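Local coordinates for flagellar motor switch protein FliG (PDB 3AJC) that probably forms part of the switch complex at the base of the flagellar basal body, which sets the direction of flagellar rotation in response to chemotaxis proteins, at residues K109-D112 and K113-E117; E120-D123 and E124-R128; K167-I170 and F171-M174; S175-A178 and A179-K183. One frame throughout, in Å; residues are numbered along the deposited sequence.

Contact 1: K109-D112 and K113-E117; sequences KIMD and KLVQE
K109 opens the contact by accepting the backbone N-H of K113. This is the i to i+4 pattern of an alpha helix, here the last turns of helix 104-117. The bond from K113 N to K109 O is 3.2 Å long.

I110 comes next. Its carbonyl O takes the N-H of L114, and its side chain meets the same residue one turn on. The branch methyl CG2 of I110 lies 4.2 Å from CD1 of L114. Both side chains are buried. They form one apolar stripe that packs on T53 of helix 49-60, and I110 also reaches L56. The side chain of L114 is about 9 Å from that of R58, a residue of the same helix that belongs to the EHPQR motif, important for interaction with FliM.

M111 pairs with V115 in the same way. Its carbonyl O is 2.9 Å from V115 N. SD of M111 and CG2 of V115 make an apolar contact at 4.3 Å. Beyond it, M111 packs on A122 and R126 of helix 119-128.

D112 closes the series with a longer bond, 3.3 Å from Q116 N to D112 O. K113 has its CG anti to the backbone N (chi1 -171°) and runs extended to a salt bridge with E54. One methyl is pressed close to the preceding turn: CG2 of V115 lies 3.0 Å from the carbonyl O of M111.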
ATOM      1  N   LYS A 109       1.789  16.662   4.095  1.00 38.00           N
ATOM      2  CA  LYS A 109       0.897  17.759   3.730  1.00 38.12           C
ATOM      3  C   LYS A 109      -0.425  17.240   3.146  1.00 36.62           C
ATOM      4  O   LYS A 109      -1.498  17.765   3.445  1.00 35.43           O
ATOM      5  CB  LYS A 109       1.571  18.677   2.711  1.00 40.55           C
ATOM      6  CG  LYS A 109       2.802  19.411   3.229  1.00 47.02           C
ATOM      7  CD  LYS A 109       3.372  20.312   2.135  1.00 49.18           C
ATOM      8  CE  LYS A 109       4.487  21.196   2.648  1.00 50.91           C
ATOM      9  NZ  LYS A 109       4.913  22.153   1.578  1.00 55.14           N
ATOM     10  N   ILE A 110      -0.345  16.221   2.300  1.00 34.21           N
ATOM     11  CA  ILE A 110      -1.550  15.665   1.703  1.00 32.99           C
ATOM     12  C   ILE A 110      -2.417  14.961   2.755  1.00 34.15           C
ATOM     13  O   ILE A 110      -3.650  15.053   2.730  1.00 30.62           O
ATOM     14  CB  ILE A 110      -1.207  14.652   0.592  1.00 31.19           C
ATOM     15  CG1 ILE A 110      -0.539  15.380  -0.584  1.00 31.86           C
ATOM     16  CG2 ILE A 110      -2.464  13.913   0.166  1.00 29.44           C
ATOM     17  CD1 ILE A 110      -0.117  14.476  -1.740  1.00 26.08           C
ATOM     18  N   MET A 111      -1.760  14.256   3.673  1.00 32.69           N
ATOM     19  CA  MET A 111      -2.468  13.527   4.713  1.00 35.13           C
ATOM     20  C   MET A 111      -3.138  14.484   5.696  1.00 36.84           C
ATOM     21  O   MET A 111      -4.275  14.254   6.103  1.00 36.24           O
ATOM     22  CB  MET A 111      -1.510  12.576   5.448  1.00 33.02           C
ATOM     23  CG  MET A 111      -2.180  11.653   6.481  1.00 33.46           C
ATOM     24  SD  MET A 111      -3.597  10.696   5.829  1.00 37.38           S
ATOM     25  CE  MET A 111      -2.783   9.224   5.034  1.00 35.21           C
ATOM     26  N   ASP A 112      -2.435  15.551   6.073  1.00 37.03           N
ATOM     27  CA  ASP A 112      -2.995  16.534   6.991  1.00 39.39           C
ATOM     28  C   ASP A 112      -4.241  17.168   6.387  1.00 39.68           C
ATOM     29  O   ASP A 112      -5.235  17.370   7.077  1.00 40.20           O
ATOM     30  CB  ASP A 112      -1.975  17.631   7.321  1.00 40.74           C
ATOM     31  CG  ASP A 112      -0.926  17.174   8.324  1.00 43.76           C
ATOM     32  OD1 ASP A 112      -1.101  16.089   8.933  1.00 43.62           O
ATOM     33  OD2 ASP A 112       0.069  17.909   8.511  1.00 44.77           O
ATOM     34  N   LYS A 113      -4.192  17.487   5.101  1.00 40.00           N
ATOM     35  CA  LYS A 113      -5.352  18.083   4.467  1.00 41.51           C
ATOM     36  C   LYS A 113      -6.517  17.094   4.399  1.00 41.46           C
ATOM     37  O   LYS A 113      -7.655  17.459   4.679  1.00 41.88           O
ATOM     38  CB  LYS A 113      -5.029  18.579   3.053  1.00 42.86           C
ATOM     39  CG  LYS A 113      -6.178  19.396   2.470  1.00 48.23           C
ATOM     40  CD  LYS A 113      -6.041  19.666   0.986  1.00 51.06           C
ATOM     41  CE  LYS A 113      -7.173  20.563   0.479  1.00 52.92           C
ATOM     42  NZ  LYS A 113      -7.177  20.681  -1.015  1.00 54.57           N
ATOM     43  N   LEU A 114      -6.244  15.844   4.032  1.00 40.76           N
ATOM     44  CA  LEU A 114      -7.314  14.853   3.944  1.00 41.15           C
ATOM     45  C   LEU A 114      -7.950  14.615   5.310  1.00 41.67           C
ATOM     46  O   LEU A 114      -9.153  14.360   5.411  1.00 41.51           O
ATOM     47  CB  LEU A 114      -6.792  13.524   3.395  1.00 39.89           C
ATOM     48  CG  LEU A 114      -6.320  13.455   1.943  1.00 41.03           C
ATOM     49  CD1 LEU A 114      -5.917  12.021   1.628  1.00 42.24           C
ATOM     50  CD2 LEU A 114      -7.422  13.913   0.998  1.00 41.19           C
ATOM     51  N   VAL A 115      -7.135  14.690   6.355  1.00 40.86           N
ATOM     52  CA  VAL A 115      -7.620  14.494   7.704  1.00 43.43           C
ATOM     53  C   VAL A 115      -8.655  15.573   8.000  1.00 46.86           C
ATOM     54  O   VAL A 115      -9.646  15.333   8.695  1.00 47.11           O
ATOM     55  CB  VAL A 115      -6.469  14.594   8.728  1.00 42.84           C
ATOM     56  CG1 VAL A 115      -7.027  14.710  10.140  1.00 42.91           C
ATOM     57  CG2 VAL A 115      -5.574  13.369   8.623  1.00 41.18           C
ATOM     58  N   GLN A 116      -8.421  16.763   7.453  1.00 48.82           N
ATOM     59  CA  GLN A 116      -9.321  17.883   7.661  1.00 50.86           C
ATOM     60  C   GLN A 116     -10.589  17.867   6.819  1.00 50.80           C
ATOM     61  O   GLN A 116     -11.672  18.146   7.329  1.00 51.48           O
ATOM     62  CB  GLN A 116      -8.574  19.196   7.440  1.00 52.78           C
ATOM     63  CG  GLN A 116      -7.825  19.669   8.671  1.00 57.97           C
ATOM     64  CD  GLN A 116      -8.757  19.974   9.845  1.00 62.64           C
ATOM     65  OE1 GLN A 116      -8.301  20.275  10.949  1.00 64.59           O
ATOM     66  NE2 GLN A 116     -10.069  19.899   9.606  1.00 62.04           N
ATOM     67  N   GLU A 117     -10.469  17.531   5.541  1.00 50.79           N
ATOM     68  CA  GLU A 117     -11.633  17.525   4.665  1.00 53.27           C
ATOM     69  C   GLU A 117     -12.291  16.186   4.358  1.00 53.23           C
ATOM     70  O   GLU A 117     -13.436  16.151   3.914  1.00 53.51           O
ATOM     71  CB  GLU A 117     -11.297  18.243   3.355  1.00 55.50           C
ATOM     72  CG  GLU A 117     -11.456  19.763   3.450  1.00 59.64           C
ATOM     73  CD  GLU A 117     -12.865  20.178   3.881  1.00 60.75           C
ATOM     74  OE1 GLU A 117     -13.838  19.820   3.175  1.00 60.00           O
ATOM     75  OE2 GLU A 117     -12.995  20.859   4.924  1.00 60.43           O
TER

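Contact 2: E120-D123 and E124-R128; sequences ELAD and EIRRR
D123 and the two arginines R126 and R127 form a salt-bridge network along one side of helix 119-128. OD1 of D123 receives NE of R127 at 2.9 Å. The bond is nearly straight, at 163°. NE approaches on the syn side, somewhat out of the carboxylate plane, while OD1 sits at the edge of the guanidinium. R127 folds back to reach it through a bend at chi3 (-66°). The R126 half is more doubtful: OD2 of D123 faces NH2 of R126, also at the guanidinium edge, but the position of that nitrogen is less sure.

A water carries the polar chain further. It donates to OE1 of E120 at 2.7 Å and accepts from NH2 of R127 at 2.8 Å. The same E120 OE1 lies 2.7 Å from OE2 of E124, and the two carboxylates would probably repel each other if both are charged. R127 reaches E120 through the water. A leucine in place of R127 would probably leave D123 OD1 and E213 without their charged mate and the water without its donor.

The backbone adds regular i to i+4 bonds, such as R126 N to A122 O at 2.9 Å.

The apolar contact between the segments lies on the buried side. There CG of L121 meets CD1 of I125 at 4.0 Å.

This buried side faces helix 49-60, with L121 and I125 on A60, and helix 104-117, with A122 and I125 on L114. L121 also touches I92 of helix 92-100. R127 has a second acidic partner: its NH1 pairs with E213 of helix 194-213.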
ATOM      1  N   GLU A 120     -12.421  10.272   7.090  1.00 49.67           N
ATOM      2  CA  GLU A 120     -12.596   8.832   6.926  1.00 50.64           C
ATOM      3  C   GLU A 120     -11.685   8.273   5.849  1.00 49.32           C
ATOM      4  O   GLU A 120     -10.966   7.296   6.076  1.00 49.53           O
ATOM      5  CB  GLU A 120     -14.048   8.499   6.567  1.00 54.13           C
ATOM      6  CG  GLU A 120     -14.708   7.495   7.506  1.00 59.63           C
ATOM      7  CD  GLU A 120     -13.972   6.169   7.581  1.00 61.53           C
ATOM      8  OE1 GLU A 120     -13.873   5.479   6.543  1.00 63.87           O
ATOM      9  OE2 GLU A 120     -13.494   5.819   8.681  1.00 62.88           O
ATOM     10  N   LEU A 121     -11.733   8.887   4.673  1.00 46.70           N
ATOM     11  CA  LEU A 121     -10.914   8.456   3.552  1.00 43.05           C
ATOM     12  C   LEU A 121      -9.444   8.492   3.963  1.00 42.15           C
ATOM     13  O   LEU A 121      -8.651   7.625   3.581  1.00 41.00           O
ATOM     14  CB  LEU A 121     -11.152   9.373   2.350  1.00 40.78           C
ATOM     15  CG  LEU A 121     -10.273   9.134   1.117  1.00 42.06           C
ATOM     16  CD1 LEU A 121     -10.466   7.719   0.615  1.00 42.73           C
ATOM     17  CD2 LEU A 121     -10.609  10.139   0.034  1.00 39.72           C
ATOM     18  N   ALA A 122      -9.091   9.503   4.747  1.00 39.08           N
ATOM     19  CA  ALA A 122      -7.724   9.649   5.206  1.00 41.36           C
ATOM     20  C   ALA A 122      -7.358   8.416   6.023  1.00 42.59           C
ATOM     21  O   ALA A 122      -6.274   7.854   5.866  1.00 41.73           O
ATOM     22  CB  ALA A 122      -7.584  10.912   6.055  1.00 37.45           C
ATOM     23  N   ASP A 123      -8.284   7.989   6.876  1.00 43.92           N
ATOM     24  CA  ASP A 123      -8.063   6.834   7.731  1.00 45.09           C
ATOM     25  C   ASP A 123      -7.957   5.548   6.922  1.00 43.65           C
ATOM     26  O   ASP A 123      -7.197   4.650   7.272  1.00 43.72           O
ATOM     27  CB  ASP A 123      -9.182   6.730   8.776  1.00 49.74           C
ATOM     28  CG  ASP A 123      -8.801   5.848   9.957  1.00 54.03           C
ATOM     29  OD1 ASP A 123      -9.100   4.630   9.930  1.00 56.03           O
ATOM     30  OD2 ASP A 123      -8.188   6.374  10.910  1.00 55.31           O
ATOM     31  N   GLU A 124      -8.716   5.455   5.839  1.00 41.92           N
ATOM     32  CA  GLU A 124      -8.653   4.273   4.996  1.00 43.28           C
ATOM     33  C   GLU A 124      -7.275   4.197   4.336  1.00 42.27           C
ATOM     34  O   GLU A 124      -6.666   3.126   4.262  1.00 42.42           O
ATOM     35  CB  GLU A 124      -9.749   4.322   3.921  1.00 44.94           C
ATOM     36  CG  GLU A 124     -11.106   3.804   4.393  1.00 50.16           C
ATOM     37  CD  GLU A 124     -12.257   4.190   3.469  1.00 53.81           C
ATOM     38  OE1 GLU A 124     -12.169   3.952   2.239  1.00 55.85           O
ATOM     39  OE2 GLU A 124     -13.264   4.726   3.981  1.00 54.88           O
ATOM     40  N   ILE A 125      -6.779   5.343   3.876  1.00 41.92           N
ATOM     41  CA  ILE A 125      -5.482   5.406   3.200  1.00 39.65           C
ATOM     42  C   ILE A 125      -4.319   5.113   4.146  1.00 38.51           C
ATOM     43  O   ILE A 125      -3.420   4.341   3.828  1.00 36.00           O
ATOM     44  CB  ILE A 125      -5.281   6.799   2.529  1.00 39.11           C
ATOM     45  CG1 ILE A 125      -6.375   7.009   1.470  1.00 37.74           C
ATOM     46  CG2 ILE A 125      -3.890   6.891   1.890  1.00 34.53           C
ATOM     47  CD1 ILE A 125      -6.346   8.345   0.751  1.00 32.82           C
ATOM     48  N   ARG A 126      -4.351   5.733   5.315  1.00 39.38           N
ATOM     49  CA  ARG A 126      -3.306   5.536   6.291  1.00 42.14           C
ATOM     50  C   ARG A 126      -3.167   4.054   6.625  1.00 43.19           C
ATOM     51  O   ARG A 126      -2.068   3.492   6.539  1.00 42.06           O
ATOM     52  CB  ARG A 126      -3.627   6.336   7.546  1.00 45.61           C
ATOM     53  CG  ARG A 126      -2.480   6.433   8.529  1.00 50.10           C
ATOM     54  CD  ARG A 126      -2.910   7.123   9.806  1.00 54.44           C
ATOM     55  NE  ARG A 126      -4.360   7.107   9.982  1.00 61.03           N
ATOM     56  CZ  ARG A 126      -5.185   8.022   9.476  1.00 63.37           C
ATOM     57  NH1 ARG A 126      -4.703   9.031   8.758  1.00 64.55           N
ATOM     58  NH2 ARG A 126      -6.493   7.932   9.690  1.00 64.33           N
ATOM     59  N   ARG A 127      -4.277   3.417   6.993  1.00 42.44           N
ATOM     60  CA  ARG A 127      -4.238   1.998   7.327  1.00 43.77           C
ATOM     61  C   ARG A 127      -3.785   1.140   6.146  1.00 42.51           C
ATOM     62  O   ARG A 127      -3.174   0.096   6.337  1.00 41.80           O
ATOM     63  CB  ARG A 127      -5.601   1.526   7.857  1.00 45.79           C
ATOM     64  CG  ARG A 127      -5.866   1.997   9.296  1.00 49.09           C
ATOM     65  CD  ARG A 127      -7.155   1.428   9.903  1.00 51.92           C
ATOM     66  NE  ARG A 127      -8.362   1.912   9.229  1.00 53.92           N
ATOM     67  CZ  ARG A 127      -8.955   1.300   8.207  1.00 54.01           C
ATOM     68  NH1 ARG A 127      -8.465   0.164   7.731  1.00 55.15           N
ATOM     69  NH2 ARG A 127     -10.032   1.832   7.650  1.00 54.02           N
ATOM     70  N   ARG A 128      -4.071   1.582   4.927  1.00 40.47           N
ATOM     71  CA  ARG A 128      -3.647   0.828   3.753  1.00 39.67           C
ATOM     72  C   ARG A 128      -2.168   1.059   3.432  1.00 36.89           C
ATOM     73  O   ARG A 128      -1.598   0.360   2.597  1.00 35.34           O
ATOM     74  CB  ARG A 128      -4.494   1.206   2.536  1.00 42.59           C
ATOM     75  CG  ARG A 128      -5.821   0.492   2.468  1.00 50.19           C
ATOM     76  CD  ARG A 128      -5.605  -1.009   2.403  1.00 53.02           C
ATOM     77  NE  ARG A 128      -6.847  -1.726   2.145  1.00 58.69           N
ATOM     78  CZ  ARG A 128      -7.573  -1.592   1.040  1.00 60.30           C
ATOM     79  NH1 ARG A 128      -7.182  -0.762   0.083  1.00 63.78           N
ATOM     80  NH2 ARG A 128      -8.690  -2.288   0.889  1.00 63.26           N
TER
HETATM   81  O   HOH W   1     -12.029   3.779   7.501  1.00 58.99           O

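Contact 3: K167-I170 and F171-M174; sequences KEKI and FKNM
N173 turns its side-chain amide back to the end of helix 164-171 and donates ND2 to the carbonyl O of K169. The bond is short, 2.6 Å, and nearly straight at 169°. The donor lies in the carbonyl plane of K169, and the acceptor lies close to the amide plane of N173. The bond therefore lies nearly in both planes. The other end of the amide, OD1, accepts from Q144 of helix 140-147, which fixes the rotation of the group. With an alanine here, the K169 carbonyl would probably lose this donor and Q144 its acceptor.

The backbone finishes the helix with two ordinary i to i+4 bonds. F171 N reaches K167 O at 3.0 Å, and K172 N reaches E168 O at 2.9 Å. A type I beta turn from F171 to M174 then leads out of the helix.

Packing begins beside the amide. The K169 side chain lies beside that of N173, pointing the same way, with CG 4.0 Å from ND2. On the apolar side M174 bends at chi3 (-130°), bringing its CE methyl close to CG2 of I170. At 3.4 Å the two methyl carbons are closer than normal van der Waals contact.

The turn sits between several helices. K169 and N173 touch D140 of helix 140-147, and M174 rests on L147 of the same helix. I170 packs on L159 and M174 on L155, both of helix 152-159. F171 and M174 both meet L182 of helix 176-187.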
ATOM      1  N   LYS A 167      13.420  -9.290  11.936  1.00 36.67           N
ATOM      2  CA  LYS A 167      13.523 -10.732  12.123  1.00 38.77           C
ATOM      3  C   LYS A 167      13.529 -11.001  13.626  1.00 40.13           C
ATOM      4  O   LYS A 167      12.750 -11.808  14.133  1.00 39.32           O
ATOM      5  CB  LYS A 167      14.827 -11.277  11.531  1.00 39.35           C
ATOM      6  CG  LYS A 167      14.961 -11.204  10.016  1.00 42.83           C
ATOM      7  CD  LYS A 167      16.119 -12.100   9.559  1.00 45.61           C
ATOM      8  CE  LYS A 167      16.325 -12.075   8.052  1.00 45.21           C
ATOM      9  NZ  LYS A 167      16.769 -10.731   7.601  1.00 49.03           N
ATOM     10  N   GLU A 168      14.418 -10.306  14.331  1.00 41.63           N
ATOM     11  CA  GLU A 168      14.548 -10.451  15.770  1.00 44.76           C
ATOM     12  C   GLU A 168      13.274 -10.151  16.551  1.00 43.75           C
ATOM     13  O   GLU A 168      12.831 -10.974  17.353  1.00 44.56           O
ATOM     14  CB  GLU A 168      15.691  -9.573  16.287  1.00 47.92           C
ATOM     15  CG  GLU A 168      17.022 -10.302  16.357  1.00 55.80           C
ATOM     16  CD  GLU A 168      17.025 -11.400  17.420  1.00 60.16           C
ATOM     17  OE1 GLU A 168      17.683 -11.222  18.469  1.00 63.41           O
ATOM     18  OE2 GLU A 168      16.363 -12.440  17.212  1.00 62.68           O
ATOM     19  N   LYS A 169      12.672  -8.992  16.324  1.00 42.61           N
ATOM     20  CA  LYS A 169      11.464  -8.666  17.067  1.00 43.09           C
ATOM     21  C   LYS A 169      10.353  -9.704  16.869  1.00 42.48           C
ATOM     22  O   LYS A 169       9.553  -9.947  17.778  1.00 40.95           O
ATOM     23  CB  LYS A 169      10.952  -7.268  16.709  1.00 43.85           C
ATOM     24  CG  LYS A 169       9.876  -6.789  17.678  1.00 45.46           C
ATOM     25  CD  LYS A 169       9.573  -5.307  17.547  1.00 48.09           C
ATOM     26  CE  LYS A 169       8.646  -4.847  18.675  1.00 48.91           C
ATOM     27  NZ  LYS A 169       8.218  -3.424  18.548  1.00 51.42           N
ATOM     28  N   ILE A 170      10.303 -10.319  15.691  1.00 39.55           N
ATOM     29  CA  ILE A 170       9.291 -11.334  15.435  1.00 39.80           C
ATOM     30  C   ILE A 170       9.640 -12.608  16.202  1.00 42.14           C
ATOM     31  O   ILE A 170       8.794 -13.186  16.891  1.00 40.12           O
ATOM     32  CB  ILE A 170       9.185 -11.679  13.931  1.00 35.90           C
ATOM     33  CG1 ILE A 170       8.453 -10.555  13.197  1.00 35.56           C
ATOM     34  CG2 ILE A 170       8.443 -13.009  13.749  1.00 33.98           C
ATOM     35  CD1 ILE A 170       8.406 -10.720  11.702  1.00 31.91           C
ATOM     36  N   PHE A 171      10.895 -13.029  16.082  1.00 44.39           N
ATOM     37  CA  PHE A 171      11.363 -14.230  16.754  1.00 47.05           C
ATOM     38  C   PHE A 171      11.173 -14.188  18.264  1.00 45.68           C
ATOM     39  O   PHE A 171      10.579 -15.097  18.832  1.00 47.18           O
ATOM     40  CB  PHE A 171      12.836 -14.488  16.437  1.00 51.22           C
ATOM     41  CG  PHE A 171      13.142 -15.932  16.204  1.00 55.89           C
ATOM     42  CD1 PHE A 171      12.775 -16.538  15.008  1.00 56.82           C
ATOM     43  CD2 PHE A 171      13.732 -16.708  17.201  1.00 57.72           C
ATOM     44  CE1 PHE A 171      12.973 -17.897  14.804  1.00 57.89           C
ATOM     45  CE2 PHE A 171      13.936 -18.071  17.008  1.00 59.32           C
ATOM     46  CZ  PHE A 171      13.552 -18.663  15.801  1.00 58.79           C
ATOM     47  N   LYS A 172      11.652 -13.143  18.924  1.00 44.76           N
ATOM     48  CA  LYS A 172      11.498 -13.097  20.370  1.00 46.86           C
ATOM     49  C   LYS A 172      10.037 -13.063  20.823  1.00 46.26           C
ATOM     50  O   LYS A 172       9.749 -13.121  22.018  1.00 46.83           O
ATOM     51  CB  LYS A 172      12.280 -11.918  20.967  1.00 47.97           C
ATOM     52  CG  LYS A 172      11.804 -10.512  20.638  1.00 50.29           C
ATOM     53  CD  LYS A 172      12.797  -9.518  21.266  1.00 54.87           C
ATOM     54  CE  LYS A 172      12.507  -8.050  20.942  1.00 55.80           C
ATOM     55  NZ  LYS A 172      11.340  -7.457  21.658  1.00 57.73           N
ATOM     56  N   ASN A 173       9.115 -13.006  19.867  1.00 45.30           N
ATOM     57  CA  ASN A 173       7.692 -12.965  20.186  1.00 43.12           C
ATOM     58  C   ASN A 173       6.916 -14.224  19.801  1.00 42.28           C
ATOM     59  O   ASN A 173       5.691 -14.254  19.897  1.00 43.05           O
ATOM     60  CB  ASN A 173       7.051 -11.740  19.527  1.00 44.28           C
ATOM     61  CG  ASN A 173       7.206 -10.471  20.364  1.00 45.83           C
ATOM     62  OD1 ASN A 173       6.596 -10.339  21.427  1.00 46.03           O
ATOM     63  ND2 ASN A 173       8.025  -9.537  19.887  1.00 42.82           N
ATOM     64  N   MET A 174       7.625 -15.264  19.375  1.00 41.48           N
ATOM     65  CA  MET A 174       6.981 -16.522  18.991  1.00 40.60           C
ATOM     66  C   MET A 174       7.032 -17.544  20.121  1.00 40.13           C
ATOM     67  O   MET A 174       7.870 -17.444  21.023  1.00 39.01           O
ATOM     68  CB  MET A 174       7.683 -17.129  17.783  1.00 40.70           C
ATOM     69  CG  MET A 174       7.708 -16.274  16.542  1.00 42.50           C
ATOM     70  SD  MET A 174       8.551 -17.172  15.241  1.00 45.78           S
ATOM     71  CE  MET A 174       9.691 -15.994  14.697  1.00 48.32           C
TER

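Contact 4: S175-A178 and A179-K183; sequences SKRA and AALLK
A179 N donates to S175 O at 2.8 Å and 168°, the first of the i to i+4 backbone bonds that start helix 176-187. The next steps follow the same rule: A180 N reaches K176 O at 3.0 Å, and L182 N reaches A178 O at 2.8 Å.

S175 is the N-cap. Its OG accepts the N-H of A178 at 3.0 Å, with an angle of 148°. The hydroxyl bends round to this amide because OG sits between the backbone N and the carbonyl carbon (chi1 66°). S175 thus holds two N-H groups of the first turn, one with OG and one with its own carbonyl.

The other side chains mostly rest on backbone. CB of A179 packs over S175 O at 3.6 Å, and CB of A180 lies at the same distance from K176 O. CB of L182 lies 3.5 Å from A178 O.

A179 and L182 form the buried side. A179 packs on F171 of helix 164-171, and L182 on A156 and L159 of helix 152-159. The whole is a serine N-cap opening a helix with one buried side, within the all-helical C-terminal part of FliG.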
ATOM      1  N   SER A 175       6.139 -18.531  20.071  1.00 39.19           N
ATOM      2  CA  SER A 175       6.148 -19.582  21.079  1.00 38.54           C
ATOM      3  C   SER A 175       7.374 -20.431  20.739  1.00 38.65           C
ATOM      4  O   SER A 175       7.779 -20.522  19.568  1.00 38.00           O
ATOM      5  CB  SER A 175       4.883 -20.440  20.992  1.00 37.36           C
ATOM      6  OG  SER A 175       4.836 -21.183  19.776  1.00 40.86           O
ATOM      7  N   LYS A 176       7.968 -21.044  21.755  1.00 36.62           N
ATOM      8  CA  LYS A 176       9.138 -21.880  21.544  1.00 36.05           C
ATOM      9  C   LYS A 176       8.878 -22.938  20.485  1.00 33.20           C
ATOM     10  O   LYS A 176       9.734 -23.204  19.642  1.00 33.79           O
ATOM     11  CB  LYS A 176       9.556 -22.545  22.859  1.00 40.00           C
ATOM     12  CG  LYS A 176      10.345 -21.646  23.804  1.00 41.05           C
ATOM     13  CD  LYS A 176      11.766 -21.427  23.287  1.00 46.17           C
ATOM     14  CE  LYS A 176      12.566 -20.505  24.203  1.00 49.92           C
ATOM     15  NZ  LYS A 176      13.948 -20.253  23.688  1.00 54.54           N
ATOM     16  N   ARG A 177       7.689 -23.533  20.515  1.00 32.37           N
ATOM     17  CA  ARG A 177       7.351 -24.566  19.542  1.00 28.83           C
ATOM     18  C   ARG A 177       7.195 -23.979  18.142  1.00 27.62           C
ATOM     19  O   ARG A 177       7.597 -24.603  17.169  1.00 27.47           O
ATOM     20  CB  ARG A 177       6.088 -25.341  19.977  1.00 28.69           C
ATOM     21  CG  ARG A 177       4.733 -24.691  19.723  1.00 27.76           C
ATOM     22  CD  ARG A 177       3.599 -25.443  20.476  1.00 30.81           C
ATOM     23  NE  ARG A 177       3.608 -26.902  20.283  1.00 27.94           N
ATOM     24  CZ  ARG A 177       3.153 -27.536  19.202  1.00 28.17           C
ATOM     25  NH1 ARG A 177       2.631 -26.856  18.186  1.00 27.95           N
ATOM     26  NH2 ARG A 177       3.249 -28.861  19.116  1.00 28.27           N
ATOM     27  N   ALA A 178       6.641 -22.775  18.032  1.00 26.82           N
ATOM     28  CA  ALA A 178       6.488 -22.155  16.715  1.00 28.06           C
ATOM     29  C   ALA A 178       7.855 -21.769  16.145  1.00 26.26           C
ATOM     30  O   ALA A 178       8.119 -21.961  14.957  1.00 26.96           O
ATOM     31  CB  ALA A 178       5.583 -20.922  16.800  1.00 28.94           C
ATOM     32  N   ALA A 179       8.725 -21.235  16.996  1.00 28.47           N
ATOM     33  CA  ALA A 179      10.079 -20.840  16.578  1.00 29.06           C
ATOM     34  C   ALA A 179      10.851 -22.066  16.070  1.00 30.35           C
ATOM     35  O   ALA A 179      11.549 -22.000  15.053  1.00 31.30           O
ATOM     36  CB  ALA A 179      10.821 -20.197  17.750  1.00 27.29           C
ATOM     37  N   ALA A 180      10.717 -23.191  16.767  1.00 30.39           N
ATOM     38  CA  ALA A 180      11.401 -24.415  16.348  1.00 30.69           C
ATOM     39  C   ALA A 180      10.854 -24.860  14.996  1.00 30.93           C
ATOM     40  O   ALA A 180      11.613 -25.256  14.111  1.00 33.42           O
ATOM     41  CB  ALA A 180      11.213 -25.529  17.388  1.00 27.34           C
ATOM     42  N   LEU A 181       9.537 -24.803  14.825  1.00 30.99           N
ATOM     43  CA  LEU A 181       8.962 -25.198  13.538  1.00 31.42           C
ATOM     44  C   LEU A 181       9.512 -24.270  12.444  1.00 28.95           C
ATOM     45  O   LEU A 181       9.897 -24.711  11.369  1.00 27.78           O
ATOM     46  CB  LEU A 181       7.426 -25.103  13.575  1.00 32.37           C
ATOM     47  CG  LEU A 181       6.548 -26.300  13.984  1.00 32.60           C
ATOM     48  CD1 LEU A 181       7.336 -27.572  13.954  1.00 29.47           C
ATOM     49  CD2 LEU A 181       5.957 -26.071  15.353  1.00 31.53           C
ATOM     50  N   LEU A 182       9.541 -22.976  12.730  1.00 30.82           N
ATOM     51  CA  LEU A 182      10.052 -22.005  11.767  1.00 33.29           C
ATOM     52  C   LEU A 182      11.508 -22.313  11.393  1.00 32.68           C
ATOM     53  O   LEU A 182      11.848 -22.403  10.214  1.00 31.94           O
ATOM     54  CB  LEU A 182       9.934 -20.590  12.347  1.00 33.66           C
ATOM     55  CG  LEU A 182      10.507 -19.445  11.503  1.00 34.81           C
ATOM     56  CD1 LEU A 182       9.753 -19.337  10.186  1.00 33.41           C
ATOM     57  CD2 LEU A 182      10.406 -18.145  12.289  1.00 34.71           C
ATOM     58  N   LYS A 183      12.364 -22.500  12.395  1.00 36.26           N
ATOM     59  CA  LYS A 183      13.773 -22.790  12.122  1.00 38.70           C
ATOM     60  C   LYS A 183      13.922 -23.999  11.209  1.00 39.52           C
ATOM     61  O   LYS A 183      14.759 -23.999  10.299  1.00 38.05           O
ATOM     62  CB  LYS A 183      14.541 -23.014  13.423  1.00 39.95           C
ATOM     63  CG  LYS A 183      14.631 -21.779  14.300  1.00 41.84           C
ATOM     64  CD  LYS A 183      15.420 -22.074  15.571  1.00 46.19           C
ATOM     65  CE  LYS A 183      15.586 -20.820  16.411  1.00 49.09           C
ATOM     66  NZ  LYS A 183      16.315 -21.019  17.693  1.00 50.29           N
TER

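Along the chain the four contacts run in series, and none nests in or crosses another. Each is local to a helix or its end, with no residues between its segments. Contact 1 lies on helix 104-117 and contact 2 on helix 119-128. These two successive helices pack together, and the centres of their contacts are 11 Å apart. The chain then passes through helices 140-147 and 152-159 before contact 3. The centres of contacts 2 and 3 are about 28 Å apart. Contact 3 ends helix 164-171, and contact 4 starts the next helix at once. F171 also touches K183, tying helix 164-171 and its following loop to helix 176-187.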